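Pentalenene synthase (Streptomyces chartreusis NRRL 3882, PDB 6Q4S) probably catalyses the magnesium-dependent 1,10-cyclisation of (2E,6E)-farnesyl diphosphate to the bicyclic sesquiterpenol 7-epi-alpha-eudesmol. Local coordinates at residues S47-H60 against H303-G316. Sequence-based numbering, arbitrary orientation.
Sequences SWDLPQAAARTYPH and HWINGNYEWALTSG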
loop_
_atom_site.group_PDB
_atom_site.type_symbol
_atom_site.label_atom_id
_atom_site.label_comp_id
_atom_site.label_asym_id
_atom_site.label_seq_id
_atom_site.Cartn_x
_atom_site.Cartn_y
_atom_site.Cartn_z
ATOM N N SER A 47 -18.154 0.031 27.255
ATOM C CA SER A 47 -18.606 -1.348 27.477
ATOM C C SER A 47 -17.919 -2.361 26.596
ATOM O O SER A 47 -17.800 -3.520 26.985
ATOM C CB SER A 47 -20.121 -1.495 27.252
ATOM O OG SER A 47 -20.422 -1.474 25.867
ATOM N N TRP A 48 -17.441 -1.958 25.429
ATOM C CA TRP A 48 -16.739 -2.895 24.539
ATOM C C TRP A 48 -15.405 -3.360 25.119
ATOM O O TRP A 48 -14.808 -4.323 24.606
ATOM C CB TRP A 48 -16.500 -2.283 23.160
ATOM C CG TRP A 48 -17.703 -1.667 22.480
ATOM C CD1 TRP A 48 -19.041 -1.918 22.753
ATOM C CD2 TRP A 48 -17.677 -0.701 21.398
ATOM N NE1 TRP A 48 -19.835 -1.159 21.914
ATOM C CE2 TRP A 48 -19.033 -0.401 21.077
ATOM C CE3 TRP A 48 -16.633 -0.073 20.649
ATOM C CZ2 TRP A 48 -19.382 0.522 20.039
ATOM C CZ3 TRP A 48 -16.968 0.845 19.644
ATOM C CH2 TRP A 48 -18.348 1.135 19.344
ATOM N N ASP A 49 -14.911 -2.658 26.153
ATOM C CA ASP A 49 -13.575 -2.903 26.761
ATOM C C ASP A 49 -12.431 -3.161 25.768
ATOM O O ASP A 49 -11.645 -4.108 25.897
ATOM C CB ASP A 49 -13.636 -3.973 27.881
ATOM C CG ASP A 49 -12.456 -3.805 28.910
ATOM O OD1 ASP A 49 -11.706 -2.739 28.843
ATOM O OD2 ASP A 49 -12.277 -4.725 29.768
ATOM N N LEU A 50 -12.316 -2.284 24.762
ATOM C CA LEU A 50 -11.170 -2.351 23.837
ATOM C C LEU A 50 -9.792 -2.237 24.490
ATOM O O LEU A 50 -8.885 -2.910 24.099
ATOM C CB LEU A 50 -11.273 -1.278 22.775
ATOM C CG LEU A 50 -12.463 -1.423 21.856
ATOM C CD1 LEU A 50 -12.182 -0.531 20.645
ATOM C CD2 LEU A 50 -12.709 -2.847 21.398
ATOM N N PRO A 51 -9.647 -1.423 25.550
ATOM C CA PRO A 51 -8.339 -1.413 26.245
ATOM C C PRO A 51 -7.854 -2.806 26.641
ATOM O O PRO A 51 -6.717 -3.157 26.451
ATOM C CB PRO A 51 -8.619 -0.531 27.450
ATOM C CG PRO A 51 -9.592 0.429 26.890
ATOM C CD PRO A 51 -10.534 -0.380 26.066
ATOM N N GLN A 52 -8.767 -3.637 27.109
ATOM C CA GLN A 52 -8.377 -4.959 27.482
ATOM C C GLN A 52 -7.898 -5.752 26.319
ATOM O O GLN A 52 -6.898 -6.468 26.395
ATOM C CB GLN A 52 -9.549 -5.634 28.237
ATOM C CG GLN A 52 -9.219 -7.015 28.733
ATOM C CD GLN A 52 -10.477 -7.850 28.976
ATOM O OE1 GLN A 52 -11.552 -7.332 29.295
ATOM N NE2 GLN A 52 -10.348 -9.128 28.768
ATOM N N ALA A 53 -8.579 -5.652 25.169
ATOM C CA ALA A 53 -8.096 -6.357 23.995
ATOM C C ALA A 53 -6.678 -5.910 23.643
ATOM O O ALA A 53 -5.784 -6.756 23.342
ATOM C CB ALA A 53 -9.065 -6.102 22.828
ATOM N N ALA A 54 -6.456 -4.579 23.664
ATOM C CA ALA A 54 -5.091 -4.097 23.324
ATOM C C ALA A 54 -4.001 -4.645 24.262
ATOM O O ALA A 54 -2.894 -5.027 23.852
ATOM C CB ALA A 54 -5.085 -2.599 23.298
ATOM N N ALA A 55 -4.334 -4.681 25.550
ATOM C CA ALA A 55 -3.404 -5.209 26.572
ATOM C C ALA A 55 -3.067 -6.682 26.373
ATOM O O ALA A 55 -1.950 -7.125 26.688
ATOM C CB ALA A 55 -4.006 -4.970 27.975
ATOM N N ARG A 56 -4.009 -7.461 25.833
ATOM C CA ARG A 56 -3.778 -8.940 25.550
ATOM C C ARG A 56 -3.147 -9.231 24.224
ATOM O O ARG A 56 -2.435 -10.208 24.056
ATOM C CB ARG A 56 -5.127 -9.633 25.624
ATOM C CG ARG A 56 -5.819 -9.604 26.970
ATOM C CD ARG A 56 -7.135 -10.391 26.872
ATOM N NE ARG A 56 -7.829 -10.446 28.151
ATOM C CZ ARG A 56 -7.468 -11.296 29.122
ATOM N NH1 ARG A 56 -6.464 -12.151 28.953
ATOM N NH2 ARG A 56 -8.129 -11.303 30.254
ATOM N N THR A 57 -3.395 -8.356 23.231
ATOM C CA THR A 57 -2.782 -8.536 21.921
ATOM C C THR A 57 -1.408 -7.889 21.667
ATOM O O THR A 57 -0.631 -8.370 20.796
ATOM C CB THR A 57 -3.741 -8.116 20.777
ATOM O OG1 THR A 57 -4.161 -6.762 20.916
ATOM C CG2 THR A 57 -4.967 -8.981 20.842
ATOM N N TYR A 58 -1.097 -6.843 22.417
ATOM C CA TYR A 58 0.218 -6.181 22.320
ATOM C C TYR A 58 0.879 -6.174 23.724
ATOM O O TYR A 58 1.090 -5.126 24.306
ATOM C CB TYR A 58 0.051 -4.751 21.799
ATOM C CG TYR A 58 -0.538 -4.743 20.388
ATOM C CD1 TYR A 58 0.142 -5.361 19.353
ATOM C CD2 TYR A 58 -1.765 -4.184 20.136
ATOM C CE1 TYR A 58 -0.405 -5.440 18.086
ATOM C CE2 TYR A 58 -2.315 -4.260 18.862
ATOM C CZ TYR A 58 -1.650 -4.901 17.866
ATOM O OH TYR A 58 -2.130 -4.970 16.563
ATOM N N PRO A 59 1.137 -7.352 24.282
ATOM C CA PRO A 59 1.484 -7.348 25.734
ATOM C C PRO A 59 2.850 -6.775 26.095
ATOM O O PRO A 59 3.067 -6.481 27.278
ATOM C CB PRO A 59 1.422 -8.833 26.097
ATOM C CG PRO A 59 1.805 -9.496 24.818
ATOM C CD PRO A 59 1.056 -8.716 23.765
ATOM N N HIS A 60 3.740 -6.615 25.112
ATOM C CA HIS A 60 5.095 -6.099 25.329
ATOM C C HIS A 60 5.249 -4.607 25.126
ATOM O O HIS A 60 6.356 -4.157 25.152
ATOM C CB HIS A 60 6.100 -6.823 24.468
ATOM C CG HIS A 60 6.171 -8.282 24.729
ATOM N ND1 HIS A 60 6.669 -8.806 25.901
ATOM C CD2 HIS A 60 5.833 -9.341 23.950
ATOM C CE1 HIS A 60 6.604 -10.126 25.843
ATOM N NE2 HIS A 60 6.128 -10.474 24.657
ATOM N N HIS A 303 -0.167 -13.964 20.201
ATOM C CA HIS A 303 -0.816 -12.978 21.025
ATOM C C HIS A 303 -2.168 -12.607 20.474
ATOM O O HIS A 303 -3.089 -12.294 21.256
ATOM C CB HIS A 303 0.059 -11.698 21.236
ATOM C CG HIS A 303 1.418 -11.975 21.828
ATOM N ND1 HIS A 303 2.537 -11.222 21.533
ATOM C CD2 HIS A 303 1.831 -12.934 22.696
ATOM C CE1 HIS A 303 3.582 -11.728 22.160
ATOM N NE2 HIS A 303 3.184 -12.780 22.855
ATOM N N TRP A 304 -2.277 -12.562 19.130
ATOM C CA TRP A 304 -3.537 -12.186 18.550
ATOM C C TRP A 304 -4.595 -13.315 18.692
ATOM O O TRP A 304 -5.737 -13.058 19.076
ATOM C CB TRP A 304 -3.369 -11.724 17.092
ATOM C CG TRP A 304 -3.476 -10.300 17.082
ATOM C CD1 TRP A 304 -2.423 -9.351 17.093
ATOM C CD2 TRP A 304 -4.674 -9.565 17.228
ATOM N NE1 TRP A 304 -2.937 -8.096 17.200
ATOM C CE2 TRP A 304 -4.307 -8.170 17.279
ATOM C CE3 TRP A 304 -6.028 -9.924 17.303
ATOM C CZ2 TRP A 304 -5.238 -7.161 17.407
ATOM C CZ3 TRP A 304 -6.986 -8.891 17.431
ATOM C CH2 TRP A 304 -6.565 -7.514 17.464
ATOM N N ILE A 305 -4.232 -14.516 18.292
ATOM C CA ILE A 305 -5.181 -15.641 18.369
ATOM C C ILE A 305 -5.629 -15.841 19.825
ATOM O O ILE A 305 -6.845 -15.810 20.110
ATOM C CB ILE A 305 -4.581 -16.952 17.836
ATOM C CG1 ILE A 305 -4.212 -16.826 16.379
ATOM C CG2 ILE A 305 -5.601 -18.084 18.065
ATOM C CD1 ILE A 305 -3.347 -17.968 15.845
ATOM N N ASN A 306 -4.668 -15.887 20.766
ATOM C CA ASN A 306 -5.017 -16.163 22.174
ATOM C C ASN A 306 -5.674 -15.026 22.882
ATOM O O ASN A 306 -6.728 -15.202 23.580
ATOM C CB ASN A 306 -3.831 -16.638 22.936
ATOM C CG ASN A 306 -4.239 -17.476 24.159
ATOM O OD1 ASN A 306 -4.985 -18.460 24.048
ATOM N ND2 ASN A 306 -3.752 -17.078 25.325
ATOM N N GLY A 307 -5.152 -13.825 22.623
ATOM C CA GLY A 307 -5.644 -12.648 23.287
ATOM C C GLY A 307 -7.013 -12.265 22.838
ATOM O O GLY A 307 -7.857 -11.776 23.617
ATOM N N ASN A 308 -7.249 -12.407 21.540
ATOM C CA ASN A 308 -8.588 -12.133 21.037
ATOM C C ASN A 308 -9.601 -13.097 21.704
ATOM O O ASN A 308 -10.643 -12.680 22.123
ATOM C CB ASN A 308 -8.694 -12.271 19.507
ATOM C CG ASN A 308 -10.111 -11.922 19.004
ATOM O OD1 ASN A 308 -10.562 -10.785 19.082
ATOM N ND2 ASN A 308 -10.832 -12.926 18.606
ATOM N N TYR A 309 -9.249 -14.359 21.775
ATOM C CA TYR A 309 -10.135 -15.359 22.390
ATOM C C TYR A 309 -10.471 -15.010 23.847
ATOM O O TYR A 309 -11.690 -14.853 24.246
ATOM C CB TYR A 309 -9.490 -16.752 22.305
ATOM C CG TYR A 309 -10.311 -17.791 23.026
ATOM C CD1 TYR A 309 -11.673 -17.976 22.719
ATOM C CD2 TYR A 309 -9.770 -18.544 24.068
ATOM C CE1 TYR A 309 -12.439 -18.907 23.400
ATOM C CE2 TYR A 309 -10.542 -19.489 24.745
ATOM C CZ TYR A 309 -11.872 -19.656 24.403
ATOM O OH TYR A 309 -12.651 -20.575 25.073
ATOM N N GLU A 310 -9.408 -14.767 24.617
ATOM C CA GLU A 310 -9.572 -14.477 26.062
ATOM C C GLU A 310 -10.282 -13.218 26.252
ATOM O O GLU A 310 -11.045 -13.107 27.199
ATOM C CB GLU A 310 -8.238 -14.491 26.841
ATOM C CG GLU A 310 -7.342 -15.686 26.524
ATOM C CD GLU A 310 -7.443 -16.788 27.559
ATOM O OE1 GLU A 310 -8.596 -17.000 28.002
ATOM O OE2 GLU A 310 -6.385 -17.412 27.916
ATOM N N TRP A 311 -10.096 -12.229 25.371
ATOM C CA TRP A 311 -10.933 -10.999 25.494
ATOM C C TRP A 311 -12.462 -11.259 25.188
ATOM O O TRP A 311 -13.370 -10.670 25.796
ATOM C CB TRP A 311 -10.384 -9.901 24.530
ATOM C CG TRP A 311 -11.246 -8.737 24.336
ATOM C CD1 TRP A 311 -11.513 -7.806 25.225
ATOM C CD2 TRP A 311 -11.932 -8.355 23.126
ATOM N NE1 TRP A 311 -12.354 -6.857 24.690
ATOM C CE2 TRP A 311 -12.615 -7.169 23.398
ATOM C CE3 TRP A 311 -12.025 -8.912 21.838
ATOM C CZ2 TRP A 311 -13.393 -6.514 22.455
ATOM C CZ3 TRP A 311 -12.776 -8.259 20.900
ATOM C CH2 TRP A 311 -13.471 -7.072 21.216
ATOM N N ALA A 312 -12.721 -12.084 24.189
ATOM C CA ALA A 312 -14.097 -12.381 23.749
ATOM C C ALA A 312 -14.912 -13.040 24.888
ATOM O O ALA A 312 -16.028 -12.615 25.154
ATOM C CB ALA A 312 -14.070 -13.255 22.506
ATOM N N LEU A 313 -14.311 -13.993 25.589
ATOM C CA LEU A 313 -14.869 -14.591 26.823
ATOM C C LEU A 313 -15.455 -13.611 27.845
ATOM O O LEU A 313 -16.510 -13.866 28.405
ATOM C CB LEU A 313 -13.817 -15.438 27.532
ATOM C CG LEU A 313 -13.353 -16.687 26.796
ATOM C CD1 LEU A 313 -12.264 -17.368 27.612
ATOM C CD2 LEU A 313 -14.516 -17.649 26.527
ATOM N N THR A 314 -14.800 -12.475 28.055
ATOM C CA THR A 314 -15.244 -11.480 29.036
ATOM C C THR A 314 -16.183 -10.443 28.395
ATOM O O THR A 314 -16.257 -9.322 28.889
ATOM C CB THR A 314 -14.021 -10.758 29.698
ATOM O OG1 THR A 314 -13.479 -9.772 28.804
ATOM C CG2 THR A 314 -12.882 -11.733 30.067
ATOM N N SER A 315 -16.860 -10.786 27.287
ATOM C CA SER A 315 -17.918 -9.946 26.652
ATOM C C SER A 315 -17.433 -8.593 26.006
ATOM O O SER A 315 -16.222 -8.374 25.775
ATOM C CB SER A 315 -19.100 -9.714 27.644
ATOM O OG SER A 315 -19.437 -10.884 28.386
ATOM N N GLY A 316 -18.397 -7.717 25.691
ATOM C CA GLY A 316 -18.144 -6.433 25.033
ATOM C C GLY A 316 -19.387 -5.881 24.335
ATOM O O GLY A 316 -19.411 -5.743 23.100
HETATM O O HOH W 1 2.570 -8.710 20.003
HETATM O O HOH W 2 5.749 -13.208 24.016
#
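Trp311, Trp304 and His303 each take an aliphatic group over one face, from Ala53, Thr57 and Pro59 respectively. Ala53 CB sits above the five-membered ring of Trp311, 3.6 Å from its centroid, while Trp48 O meets that indole's edge. Over the opposite face, towards the rim, lies Ser315 O of a poorly ordered residue, 4.2 Å above the ring plane. Thr57 CG2 stands over the six-membered ring of Trp304, 3.6 Å from the centroid, and Pro59 CG covers the His303 imidazole. These are CH-pi contacts between two nearly antiparallel helices of the all-alpha terpene synthase fold, their axes 8.3 Å apart at closest approach; Arg56 CB packs on Gly307 CA (3.8 Å). On the far side of helix 303-313, Asn308 ND2 hydrogen-bonds to Asn223, a probable magnesium ligand.

Thr57 has chi1 57°, which turns OG1 back to donate to Ala53 O and leaves the methyl for the indole. Trp304 also points its edge at the face of Tyr58, planes 74° apart, in an offset edge-to-face pair; the Tyr58 hydroxyl is hydrogen-bonded to Ser186 O on helix 183-194. A leucine in place of this indole would probably leave the Thr57 methyl and the Tyr58 ring without their aromatic partner and open a gap between them.

One water bridges His60 NE2 and His303 NE2, in the plane of both rings. At the other end, Trp311 NE1 donates a weak, bent bond (130°) to Asp49 O, 3.1 Å away.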